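Local atomic coordinates of CDA peptide synthetase I (Streptomyces coelicolor, PDB entry 5DU9), a protein that belongs to the nonribosomal peptide synthetases and comprises a condensation domain, a two-lobed fold of the CoA-dependent acyltransferase clan. Residues A[291-297]-A[309-313]; A[212-217]-A[339-345]; A[164-168]-A[303-307]; A[31-35]-A[386-390]. The protein carries 1 engineered substitution. All blocks are in the same frame, centred on the assembly; numbering follows the deposited sequence.

Contacts 1, 3 and 4 lie deeper in the domain; the centre of contact 2 is about 21 Å from the centre of the chain. Contact 4 is the buried one; the others are partly buried. Contacts 1 and 4 each hold a residue of the ligand pocket, Arg312 and Ser387. Contact 1 is mainly strand pairing, whereas contact 2 is aromatic, with one indole bond and two bridging waters. Contact 3 relies on one serine bond and a leucine. Contact 4 mixes a short strand bridge with proline packing. Contact 2 rests on strand 311-318, where Asn311 bonds Phe345 O and Leu313 packs on Trp217. Contacts 1 and 3 meet at Arg297, and Met166 of contact 3 packs on Gly35.

Contact 1: A[291-297]-A[309-313]; sequences SVPVTGR and VSNRL
Val292 and Val294 pair with Leu313 and Asn311 in an antiparallel strand pair, 287-294 with 311-318, of the condensation domain. Each is a hydrogen-bonded pair with two backbone bonds. Val292 N reaches Leu313 O at 2.9 Å, and Asn311 N reaches Val294 O at 3.0 Å. Pro293 and Arg312 form the non-hydrogen-bonded pair between them. Beyond the strand, Thr295 OG1 accepts from Arg297 N at 3.2 Å and closes an ST turn.

Arg297 carries the contact past the end of the sheet. Its CB stays clear of 309-313, but CG comes to 3.7 Å from Val309 CG2. The chain then runs extended to NE, which is 3.6 Å from the same methyl. Val309 CG2 therefore sits over one face of the guanidinium, toward its rim. The polar tips turn to other partners: NH2 makes a salt bridge with Asp162, and NH1 bonds the carbonyls of Ala302 and Thr305. These bonds should fix the rotation of the flat group.

Arg312 lines the pocket of (2S)-2-amino-N-butyl-propanamide, and its NH1 bonds Thr363 OG1. Its CG leaves anti to the backbone N (chi1 174°), which lays the start of the chain along Ser291 CB. On the face holding Val294 and Asn311 the two side chains run side by side, with Val294 CG2 3.7 Å from Asn311 CB.

Contact 2: A[212-217]-A[339-345]; sequences RDRAYW and LLAHSRF
Tyr216 and His342 form an offset stack between helix 208-220 and the turn after helix 325-341. Their planes differ by 6° and the centroids are 3.7 Å apart. Tyr216 CB also lies over the imidazole face as a CH-pi contact. His342 ND1 bonds Gly338 O, which helps to hold the ring's rotation.

One direct hydrogen bond links the segments. Trp217 NE1 gives it to His342 O at 2.9 Å, almost straight at 176°. The acceptor lies in the indole plane, while the donor stands above the carbonyl plane.

Two waters bridge from the Asp213 carboxylate. One donates to OD2 and accepts from Arg344 N; the other donates to OD1 of Asp213 and to Ala341 O. Asp213 OD2 also bonds Tyr204 OH.

Apolar contacts complete the set. Arg214 CA lies over the Phe345 ring, 4.0 Å from its centroid. Phe345 CB meets Trp217 CD1 at 3.6 Å, and Leu339 CG approaches the edge of the indole at CH2.

Behind these side chains, Trp217 and Leu339 rest on Leu313 of strand 311-318. Trp217 and Phe345 also reach Leu350 of helix 347-354, and Phe345 touches Tyr204 of helix 194-205.

Contact 3: A[164-168]-A[303-307]; sequences TSMAL and RITPG
Ser165 and Gly307 join the first turn of helix 163-182 to the loop between helix 300-303 and strand 311-318. The helix begins directly after Asp162, the aspartate of the HHxxxDG signature motif of condensation domains. That motif also contains His158 of the ligand pocket.

In the first shell, Gly307 N donates to Ser165 OG at 2.8 Å, with 161° at the hydrogen. The serine hydroxyl lies beside its own backbone N (chi1 -62°). This brings it to the loop backbone, where it also touches Pro306 CA at 3.4 Å.

Leu168 makes the second part of the contact. It lies about one turn further along the helix and points to the same loop. CD1 is its touching branch. This methyl meets a curved run of main chain and is 3.9 Å from both Arg303 O and Pro306 N. Pro306 CG adds an apolar contact to the same methyl. The area buried is small, as a single methyl does much of the packing.

Further out, Asp162 holds both sides. Its OD1 bonds Ser165 OG, and there is a backbone bond between Asp162 and Gly307. The hydroxyl is thus gripped by the loop N-H and by the carboxylate. Within the helix, Leu168 N bonds Thr164 O at 3.2 Å. Thr164 sends CG2 toward the loop, where it stays 4.4 Å from Arg303 O.

Contact 4: A[31-35]-A[386-390]; sequences HYRTG and SSGPT
Gly35 and Ser386 form an antiparallel hydrogen-bonded pair at one end of the pairing between strands 33-40 and 379-384, in the six-stranded sheet of the condensation domain. The segment 386-390 then leads to strand 393-398 of a second sheet. Two backbone bonds make the bridge. Gly35 N donates to Ser386 O at 2.9 Å, in the carbonyl plane and on a lone pair. Ser386 N returns a bond to Gly35 O at 3.1 Å, but comes from above that carbonyl plane.

A water supplies further polar links. It donates to Arg33 O at 2.7 Å and lies 3.0 Å from Ser386 OG, to which it is hydrogen-bonded. A weak, longer bond runs from it to His31 O. The water thus bridges segments 31-35 and 386-390 beyond the strand bridge.

The apolar contacts centre on Pro389. Its CG stands over one face of the Tyr32 ring, 3.6 Å from the centroid, in a CH-pi contact. The ring and the proline cross at about a right angle. The Tyr32 side chain starts away from the loop, yet its ring swings back over the proline. It also packs on Val19, Ala22 and Gln23 of helix 14-24.

The ligand (2S)-2-amino-N-butyl-propanamide touches Ser387, whose OG bonds Glu410. Thr34 lays its methyl against 386-390. With CG2 anti to its own carbonyl carbon, Thr34 places that methyl 3.6 Å from Gly388 CA.

Contact 1: A[291-297]-A[309-313]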
loop_
_atom_site.group_PDB
_atom_site.type_symbol
_atom_site.label_atom_id
_atom_site.label_comp_id
_atom_site.label_asym_id
_atom_site.label_seq_id
_atom_site.Cartn_x
_atom_site.Cartn_y
_atom_site.Cartn_z
ATOM N N SER A 291 -0.183 8.365 10.359
ATOM C CA SER A 291 -1.279 8.128 9.430
ATOM C C SER A 291 -1.394 6.643 9.154
ATOM O O SER A 291 -0.389 5.954 8.964
ATOM C CB SER A 291 -1.067 8.907 8.128
ATOM O OG SER A 291 -1.039 10.311 8.362
ATOM N N VAL A 292 -2.631 6.156 9.143
ATOM C CA VAL A 292 -2.906 4.742 9.010
ATOM C C VAL A 292 -3.791 4.491 7.790
ATOM O O VAL A 292 -4.844 5.104 7.653
ATOM C CB VAL A 292 -3.601 4.200 10.282
ATOM C CG1 VAL A 292 -3.903 2.722 10.146
ATOM C CG2 VAL A 292 -2.726 4.455 11.503
ATOM N N PRO A 293 -3.358 3.599 6.887
ATOM C CA PRO A 293 -4.269 3.215 5.805
ATOM C C PRO A 293 -5.314 2.190 6.246
ATOM O O PRO A 293 -5.030 1.333 7.083
ATOM C CB PRO A 293 -3.335 2.615 4.745
ATOM C CG PRO A 293 -2.073 2.260 5.455
ATOM C CD PRO A 293 -2.080 2.867 6.828
ATOM N N VAL A 294 -6.520 2.311 5.697
ATOM C CA VAL A 294 -7.534 1.272 5.808
ATOM C C VAL A 294 -8.004 0.955 4.392
ATOM O O VAL A 294 -7.829 1.766 3.491
ATOM C CB VAL A 294 -8.713 1.703 6.711
ATOM C CG1 VAL A 294 -8.212 1.959 8.129
ATOM C CG2 VAL A 294 -9.408 2.941 6.159
ATOM N N THR A 295 -8.574 -0.223 4.178
ATOM C CA THR A 295 -8.843 -0.656 2.811
ATOM C C THR A 295 -9.988 0.100 2.152
ATOM O O THR A 295 -10.042 0.197 0.930
ATOM C CB THR A 295 -9.176 -2.152 2.739
ATOM O OG1 THR A 295 -10.407 -2.413 3.422
ATOM C CG2 THR A 295 -8.056 -2.981 3.349
ATOM N N GLY A 296 -10.907 0.619 2.956
ATOM C CA GLY A 296 -12.084 1.280 2.419
ATOM C C GLY A 296 -13.064 0.306 1.782
ATOM O O GLY A 296 -13.950 0.705 1.021
ATOM N N ARG A 297 -12.904 -0.977 2.095
ATOM C CA ARG A 297 -13.762 -2.025 1.549
ATOM C C ARG A 297 -14.772 -2.499 2.582
ATOM O O ARG A 297 -14.406 -3.047 3.619
ATOM C CB ARG A 297 -12.911 -3.193 1.051
ATOM C CG ARG A 297 -12.064 -2.797 -0.135
ATOM C CD ARG A 297 -10.926 -3.756 -0.438
ATOM N NE ARG A 297 -10.124 -3.188 -1.513
ATOM C CZ ARG A 297 -10.392 -3.327 -2.807
ATOM N NH1 ARG A 297 -11.425 -4.059 -3.203
ATOM N NH2 ARG A 297 -9.624 -2.735 -3.709
ATOM N N VAL A 309 -9.655 1.990 -3.640
ATOM C CA VAL A 309 -10.645 2.520 -2.700
ATOM C C VAL A 309 -10.049 2.845 -1.339
ATOM O O VAL A 309 -10.758 3.304 -0.450
ATOM C CB VAL A 309 -11.819 1.531 -2.479
ATOM C CG1 VAL A 309 -12.770 1.569 -3.653
ATOM C CG2 VAL A 309 -11.307 0.125 -2.236
ATOM N N SER A 310 -8.748 2.626 -1.180
ATOM C CA SER A 310 -8.115 2.790 0.118
ATOM C C SER A 310 -8.241 4.212 0.666
ATOM O O SER A 310 -8.356 5.192 -0.081
ATOM C CB SER A 310 -6.642 2.393 0.040
ATOM O OG SER A 310 -5.972 3.143 -0.947
ATOM N N ASN A 311 -8.223 4.292 1.991
ATOM C CA ASN A 311 -8.373 5.532 2.728
ATOM C C ASN A 311 -7.187 5.669 3.676
ATOM O O ASN A 311 -6.570 4.673 4.038
ATOM C CB ASN A 311 -9.702 5.525 3.490
ATOM C CG ASN A 311 -10.089 6.885 4.037
ATOM O OD1 ASN A 311 -9.688 7.930 3.524
ATOM N ND2 ASN A 311 -10.900 6.876 5.085
ATOM N N ARG A 312 -6.855 6.897 4.046
ATOM C CA ARG A 312 -5.788 7.146 5.010
ATOM C C ARG A 312 -6.290 8.110 6.066
ATOM O O ARG A 312 -6.774 9.188 5.737
ATOM C CB ARG A 312 -4.552 7.706 4.317
ATOM C CG ARG A 312 -3.452 8.128 5.277
ATOM C CD ARG A 312 -2.116 8.232 4.569
ATOM N NE ARG A 312 -2.208 9.034 3.355
ATOM C CZ ARG A 312 -1.252 9.117 2.437
ATOM N NH1 ARG A 312 -0.117 8.443 2.587
ATOM N NH2 ARG A 312 -1.430 9.870 1.361
ATOM N N LEU A 313 -6.174 7.719 7.332
ATOM C CA LEU A 313 -6.705 8.528 8.420
ATOM C C LEU A 313 -5.661 8.787 9.494
ATOM O O LEU A 313 -4.773 7.965 9.712
ATOM C CB LEU A 313 -7.932 7.855 9.028
ATOM C CG LEU A 313 -9.172 7.950 8.142
ATOM C CD1 LEU A 313 -10.221 6.948 8.587
ATOM C CD2 LEU A 313 -9.742 9.359 8.143
#

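Contact 2: A[212-217]-A[339-345]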
loop_
_atom_site.group_PDB
_atom_site.type_symbol
_atom_site.label_atom_id
_atom_site.label_comp_id
_atom_site.label_asym_id
_atom_site.label_seq_id
_atom_site.Cartn_x
_atom_site.Cartn_y
_atom_site.Cartn_z
ATOM N N ARG A 212 -22.142 12.427 11.294
ATOM C CA ARG A 212 -21.557 12.015 12.564
ATOM C C ARG A 212 -20.050 11.821 12.431
ATOM O O ARG A 212 -19.284 12.233 13.302
ATOM C CB ARG A 212 -22.205 10.725 13.071
ATOM C CG ARG A 212 -23.665 10.878 13.469
ATOM C CD ARG A 212 -24.152 9.679 14.269
ATOM N NE ARG A 212 -23.992 8.422 13.539
ATOM C CZ ARG A 212 -24.919 7.875 12.756
ATOM N NH1 ARG A 212 -26.096 8.465 12.581
ATOM N NH2 ARG A 212 -24.667 6.727 12.140
ATOM N N ASP A 213 -19.631 11.193 11.338
ATOM C CA ASP A 213 -18.209 10.968 11.091
ATOM C C ASP A 213 -17.468 12.293 10.928
ATOM O O ASP A 213 -16.375 12.476 11.465
ATOM C CB ASP A 213 -17.994 10.110 9.841
ATOM C CG ASP A 213 -18.371 8.653 10.047
ATOM O OD1 ASP A 213 -18.564 8.233 11.208
ATOM O OD2 ASP A 213 -18.453 7.919 9.035
ATOM N N ARG A 214 -18.063 13.202 10.166
ATOM C CA ARG A 214 -17.485 14.521 9.948
ATOM C C ARG A 214 -17.250 15.225 11.282
ATOM O O ARG A 214 -16.187 15.797 11.523
ATOM C CB ARG A 214 -18.403 15.362 9.061
ATOM C CG ARG A 214 -17.835 16.715 8.666
ATOM C CD ARG A 214 -18.871 17.533 7.911
ATOM N NE ARG A 214 -18.448 18.913 7.698
ATOM C CZ ARG A 214 -19.254 19.887 7.282
ATOM N NH1 ARG A 214 -20.533 19.639 7.036
ATOM N NH2 ARG A 214 -18.780 21.114 7.116
ATOM N N ALA A 215 -18.251 15.168 12.151
ATOM C CA ALA A 215 -18.167 15.797 13.462
ATOM C C ALA A 215 -17.081 15.149 14.316
ATOM O O ALA A 215 -16.335 15.839 15.017
ATOM C CB ALA A 215 -19.509 15.718 14.168
ATOM N N TYR A 216 -17.001 13.823 14.265
ATOM C CA TYR A 216 -15.990 13.097 15.028
ATOM C C TYR A 216 -14.585 13.545 14.653
ATOM O O TYR A 216 -13.776 13.876 15.519
ATOM C CB TYR A 216 -16.110 11.588 14.805
ATOM C CG TYR A 216 -14.951 10.807 15.392
ATOM C CD1 TYR A 216 -14.896 10.525 16.750
ATOM C CD2 TYR A 216 -13.908 10.359 14.587
ATOM C CE1 TYR A 216 -13.839 9.818 17.291
ATOM C CE2 TYR A 216 -12.846 9.647 15.119
ATOM C CZ TYR A 216 -12.818 9.381 16.471
ATOM O OH TYR A 216 -11.766 8.678 17.003
ATOM N N TRP A 217 -14.302 13.559 13.358
ATOM C CA TRP A 217 -12.948 13.826 12.891
ATOM C C TRP A 217 -12.553 15.289 13.053
ATOM O O TRP A 217 -11.428 15.588 13.447
ATOM C CB TRP A 217 -12.800 13.397 11.433
ATOM C CG TRP A 217 -12.664 11.920 11.302
ATOM C CD1 TRP A 217 -13.565 11.053 10.752
ATOM C CD2 TRP A 217 -11.567 11.126 11.758
ATOM N NE1 TRP A 217 -13.088 9.767 10.829
ATOM C CE2 TRP A 217 -11.862 9.785 11.442
ATOM C CE3 TRP A 217 -10.358 11.417 12.399
ATOM C CZ2 TRP A 217 -10.998 8.742 11.746
ATOM C CZ3 TRP A 217 -9.497 10.374 12.692
ATOM C CH2 TRP A 217 -9.824 9.058 12.372
ATOM N N LEU A 339 -10.921 5.421 15.269
ATOM C CA LEU A 339 -10.617 5.534 13.849
ATOM C C LEU A 339 -11.444 4.533 13.045
ATOM O O LEU A 339 -12.067 4.886 12.040
ATOM C CB LEU A 339 -9.120 5.317 13.608
ATOM C CG LEU A 339 -8.604 5.485 12.176
ATOM C CD1 LEU A 339 -7.159 5.975 12.210
ATOM C CD2 LEU A 339 -8.694 4.180 11.398
ATOM N N LEU A 340 -11.464 3.288 13.500
ATOM C CA LEU A 340 -12.181 2.238 12.784
ATOM C C LEU A 340 -13.686 2.475 12.795
ATOM O O LEU A 340 -14.375 2.167 11.824
ATOM C CB LEU A 340 -11.864 0.871 13.390
ATOM C CG LEU A 340 -10.429 0.386 13.175
ATOM C CD1 LEU A 340 -10.194 -0.886 13.972
ATOM C CD2 LEU A 340 -10.129 0.158 11.704
ATOM N N ALA A 341 -14.187 3.031 13.892
ATOM C CA ALA A 341 -15.618 3.277 14.048
ATOM C C ALA A 341 -16.115 4.396 13.130
ATOM O O ALA A 341 -17.319 4.516 12.889
ATOM C CB ALA A 341 -15.938 3.608 15.498
ATOM N N HIS A 342 -15.187 5.205 12.622
ATOM C CA HIS A 342 -15.521 6.323 11.741
ATOM C C HIS A 342 -14.674 6.275 10.466
ATOM O O HIS A 342 -14.370 7.302 9.868
ATOM C CB HIS A 342 -15.311 7.653 12.469
ATOM C CG HIS A 342 -16.078 7.766 13.750
ATOM N ND1 HIS A 342 -15.577 7.330 14.958
ATOM C CD2 HIS A 342 -17.313 8.255 14.010
ATOM C CE1 HIS A 342 -16.467 7.554 15.908
ATOM N NE2 HIS A 342 -17.529 8.115 15.360
ATOM N N SER A 343 -14.318 5.066 10.043
ATOM C CA SER A 343 -13.338 4.871 8.977
ATOM C C SER A 343 -13.822 5.240 7.572
ATOM O O SER A 343 -13.006 5.358 6.658
ATOM C CB SER A 343 -12.875 3.409 8.968
ATOM O OG SER A 343 -13.933 2.538 8.591
ATOM N N ARG A 344 -15.127 5.421 7.381
ATOM C CA ARG A 344 -15.635 5.694 6.037
ATOM C C ARG A 344 -15.434 7.153 5.640
ATOM O O ARG A 344 -15.531 7.497 4.467
ATOM C CB ARG A 344 -17.114 5.322 5.923
ATOM C CG ARG A 344 -17.365 3.834 6.087
ATOM C CD ARG A 344 -18.723 3.405 5.550
ATOM N NE ARG A 344 -18.704 3.248 4.095
ATOM C CZ ARG A 344 -19.584 2.530 3.400
ATOM N NH1 ARG A 344 -20.564 1.890 4.022
ATOM N NH2 ARG A 344 -19.478 2.443 2.078
ATOM N N PHE A 345 -15.143 8.012 6.608
ATOM C CA PHE A 345 -14.896 9.409 6.284
ATOM C C PHE A 345 -13.540 9.516 5.604
ATOM O O PHE A 345 -12.560 8.962 6.081
ATOM C CB PHE A 345 -14.944 10.291 7.527
ATOM C CG PHE A 345 -15.154 11.742 7.219
ATOM C CD1 PHE A 345 -16.412 12.214 6.880
ATOM C CD2 PHE A 345 -14.098 12.631 7.258
ATOM C CE1 PHE A 345 -16.609 13.547 6.587
ATOM C CE2 PHE A 345 -14.291 13.968 6.965
ATOM C CZ PHE A 345 -15.547 14.425 6.631
HETATM O O HOH W 1 -17.494 5.418 9.222
HETATM O O HOH W 2 -19.510 5.902 12.229
#

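Contact 3: A[164-168]-A[303-307]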
loop_
_atom_site.group_PDB
_atom_site.type_symbol
_atom_site.label_atom_id
_atom_site.label_comp_id
_atom_site.label_asym_id
_atom_site.label_seq_id
_atom_site.Cartn_x
_atom_site.Cartn_y
_atom_site.Cartn_z
ATOM N N THR A 164 -4.516 -3.894 -1.576
ATOM C CA THR A 164 -5.393 -5.051 -1.508
ATOM C C THR A 164 -5.534 -5.697 -2.882
ATOM O O THR A 164 -5.536 -6.921 -3.010
ATOM C CB THR A 164 -6.786 -4.654 -0.975
ATOM O OG1 THR A 164 -6.659 -4.193 0.375
ATOM C CG2 THR A 164 -7.763 -5.828 -1.012
ATOM N N SER A 165 -5.644 -4.862 -3.910
ATOM C CA SER A 165 -5.914 -5.355 -5.254
ATOM C C SER A 165 -4.687 -5.989 -5.896
ATOM O O SER A 165 -4.818 -6.828 -6.778
ATOM C CB SER A 165 -6.437 -4.222 -6.129
ATOM O OG SER A 165 -7.664 -3.734 -5.610
ATOM N N MET A 166 -3.497 -5.591 -5.459
ATOM C CA MET A 166 -2.276 -6.254 -5.915
ATOM C C MET A 166 -2.339 -7.735 -5.551
ATOM O O MET A 166 -2.039 -8.608 -6.370
ATOM C CB MET A 166 -1.037 -5.605 -5.300
ATOM C CG MET A 166 -0.765 -4.202 -5.815
ATOM S SD MET A 166 0.670 -3.471 -5.017
ATOM C CE MET A 166 0.732 -1.868 -5.825
ATOM N N ALA A 167 -2.751 -8.009 -4.319
ATOM C CA ALA A 167 -2.878 -9.382 -3.849
ATOM C C ALA A 167 -3.957 -10.132 -4.629
ATOM O O ALA A 167 -3.777 -11.295 -4.982
ATOM C CB ALA A 167 -3.187 -9.405 -2.356
ATOM N N LEU A 168 -5.078 -9.467 -4.901
ATOM C CA LEU A 168 -6.149 -10.093 -5.674
ATOM C C LEU A 168 -5.644 -10.472 -7.061
ATOM O O LEU A 168 -5.949 -11.550 -7.578
ATOM C CB LEU A 168 -7.360 -9.168 -5.797
ATOM C CG LEU A 168 -8.188 -8.913 -4.537
ATOM C CD1 LEU A 168 -9.223 -7.834 -4.815
ATOM C CD2 LEU A 168 -8.865 -10.182 -4.048
ATOM N N ARG A 303 -14.816 -6.303 -0.959
ATOM C CA ARG A 303 -13.583 -6.974 -0.562
ATOM C C ARG A 303 -12.875 -7.667 -1.727
ATOM O O ARG A 303 -11.648 -7.776 -1.726
ATOM C CB ARG A 303 -13.865 -7.988 0.548
ATOM C CG ARG A 303 -13.950 -7.354 1.933
ATOM C CD ARG A 303 -13.874 -8.388 3.042
ATOM N NE ARG A 303 -15.055 -9.248 3.080
ATOM C CZ ARG A 303 -16.193 -8.936 3.694
ATOM N NH1 ARG A 303 -16.323 -7.775 4.324
ATOM N NH2 ARG A 303 -17.210 -9.788 3.675
ATOM N N ILE A 304 -13.636 -8.102 -2.728
ATOM C CA ILE A 304 -13.068 -8.862 -3.849
ATOM C C ILE A 304 -13.161 -8.123 -5.184
ATOM O O ILE A 304 -13.133 -8.743 -6.240
ATOM C CB ILE A 304 -13.755 -10.237 -3.992
ATOM C CG1 ILE A 304 -15.262 -10.075 -4.219
ATOM C CG2 ILE A 304 -13.487 -11.081 -2.754
ATOM C CD1 ILE A 304 -15.955 -11.338 -4.698
ATOM N N THR A 305 -13.252 -6.796 -5.134
ATOM C CA THR A 305 -13.299 -5.986 -6.349
ATOM C C THR A 305 -11.966 -5.270 -6.568
ATOM O O THR A 305 -11.670 -4.303 -5.876
ATOM C CB THR A 305 -14.433 -4.944 -6.286
ATOM O OG1 THR A 305 -15.688 -5.615 -6.108
ATOM C CG2 THR A 305 -14.493 -4.122 -7.568
ATOM N N PRO A 306 -11.156 -5.744 -7.532
ATOM C CA PRO A 306 -9.907 -5.023 -7.793
ATOM C C PRO A 306 -10.170 -3.571 -8.172
ATOM O O PRO A 306 -11.078 -3.283 -8.949
ATOM C CB PRO A 306 -9.282 -5.804 -8.951
ATOM C CG PRO A 306 -9.866 -7.175 -8.832
ATOM C CD PRO A 306 -11.270 -6.961 -8.353
ATOM N N GLY A 307 -9.389 -2.661 -7.608
ATOM C CA GLY A 307 -9.626 -1.250 -7.819
ATOM C C GLY A 307 -8.776 -0.413 -6.892
ATOM O O GLY A 307 -7.741 -0.861 -6.404
#

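Contact 4: A[31-35]-A[386-390]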
loop_
_atom_site.group_PDB
_atom_site.type_symbol
_atom_site.label_atom_id
_atom_site.label_comp_id
_atom_site.label_asym_id
_atom_site.label_seq_id
_atom_site.Cartn_x
_atom_site.Cartn_y
_atom_site.Cartn_z
ATOM N N HIS A 31 4.146 10.617 -10.356
ATOM C CA HIS A 31 4.214 10.515 -8.903
ATOM C C HIS A 31 3.194 9.551 -8.316
ATOM O O HIS A 31 3.352 9.123 -7.174
ATOM C CB HIS A 31 4.046 11.895 -8.272
ATOM C CG HIS A 31 5.189 12.817 -8.550
ATOM N ND1 HIS A 31 6.493 12.497 -8.238
ATOM C CD2 HIS A 31 5.231 14.043 -9.123
ATOM C CE1 HIS A 31 7.287 13.487 -8.599
ATOM N NE2 HIS A 31 6.546 14.437 -9.141
ATOM N N TYR A 32 2.160 9.209 -9.081
ATOM C CA TYR A 32 1.173 8.235 -8.616
ATOM C C TYR A 32 1.357 6.876 -9.299
ATOM O O TYR A 32 0.454 6.038 -9.288
ATOM C CB TYR A 32 -0.245 8.793 -8.815
ATOM C CG TYR A 32 -0.583 9.789 -7.726
ATOM C CD1 TYR A 32 -0.222 11.127 -7.843
ATOM C CD2 TYR A 32 -1.217 9.385 -6.561
ATOM C CE1 TYR A 32 -0.499 12.034 -6.838
ATOM C CE2 TYR A 32 -1.499 10.286 -5.551
ATOM C CZ TYR A 32 -1.143 11.607 -5.694
ATOM O OH TYR A 32 -1.421 12.501 -4.684
ATOM N N ARG A 33 2.544 6.652 -9.863
ATOM C CA ARG A 33 2.964 5.304 -10.247
ATOM C C ARG A 33 3.382 4.540 -9.001
ATOM O O ARG A 33 4.243 4.997 -8.243
ATOM C CB ARG A 33 4.135 5.322 -11.233
ATOM C CG ARG A 33 3.848 5.889 -12.623
ATOM C CD ARG A 33 2.951 4.991 -13.464
ATOM N NE ARG A 33 3.350 3.580 -13.454
ATOM C CZ ARG A 33 4.063 2.967 -14.398
ATOM N NH1 ARG A 33 4.498 3.617 -15.474
ATOM N NH2 ARG A 33 4.339 1.677 -14.269
ATOM N N THR A 34 2.777 3.376 -8.799
ATOM C CA THR A 34 3.097 2.520 -7.664
ATOM C C THR A 34 3.447 1.134 -8.169
ATOM O O THR A 34 3.297 0.840 -9.355
ATOM C CB THR A 34 1.922 2.440 -6.679
ATOM O OG1 THR A 34 0.746 2.021 -7.377
ATOM C CG2 THR A 34 1.667 3.793 -6.054
ATOM N N GLY A 35 3.924 0.276 -7.280
ATOM C CA GLY A 35 4.282 -1.057 -7.710
ATOM C C GLY A 35 4.651 -2.015 -6.606
ATOM O O GLY A 35 4.895 -1.632 -5.460
ATOM N N SER A 386 6.899 0.472 -4.464
ATOM C CA SER A 386 6.527 1.830 -4.093
ATOM C C SER A 386 5.035 1.869 -3.801
ATOM O O SER A 386 4.228 1.541 -4.663
ATOM C CB SER A 386 6.887 2.819 -5.197
ATOM O OG SER A 386 6.544 4.139 -4.818
ATOM N N SER A 387 4.669 2.259 -2.583
ATOM C CA SER A 387 3.273 2.196 -2.155
ATOM C C SER A 387 2.476 3.448 -2.514
ATOM O O SER A 387 1.249 3.422 -2.505
ATOM C CB SER A 387 3.186 1.954 -0.641
ATOM O OG SER A 387 3.442 3.136 0.104
ATOM N N GLY A 388 3.166 4.536 -2.843
ATOM C CA GLY A 388 2.496 5.775 -3.198
ATOM C C GLY A 388 3.352 6.987 -2.897
ATOM O O GLY A 388 4.349 6.880 -2.185
ATOM N N PRO A 389 2.968 8.153 -3.436
ATOM C CA PRO A 389 3.738 9.375 -3.187
ATOM C C PRO A 389 3.564 9.868 -1.758
ATOM O O PRO A 389 2.588 9.503 -1.105
ATOM C CB PRO A 389 3.150 10.372 -4.185
ATOM C CG PRO A 389 1.758 9.910 -4.384
ATOM C CD PRO A 389 1.792 8.411 -4.288
ATOM N N THR A 390 4.495 10.693 -1.294
ATOM C CA THR A 390 4.455 11.175 0.077
ATOM C C THR A 390 5.032 12.580 0.199
ATOM O O THR A 390 5.931 12.974 -0.550
ATOM C CB THR A 390 5.219 10.215 1.023
ATOM O OG1 THR A 390 5.115 10.674 2.377
ATOM C CG2 THR A 390 6.679 10.112 0.628
HETATM O O HOH W 3 4.650 6.176 -5.809
#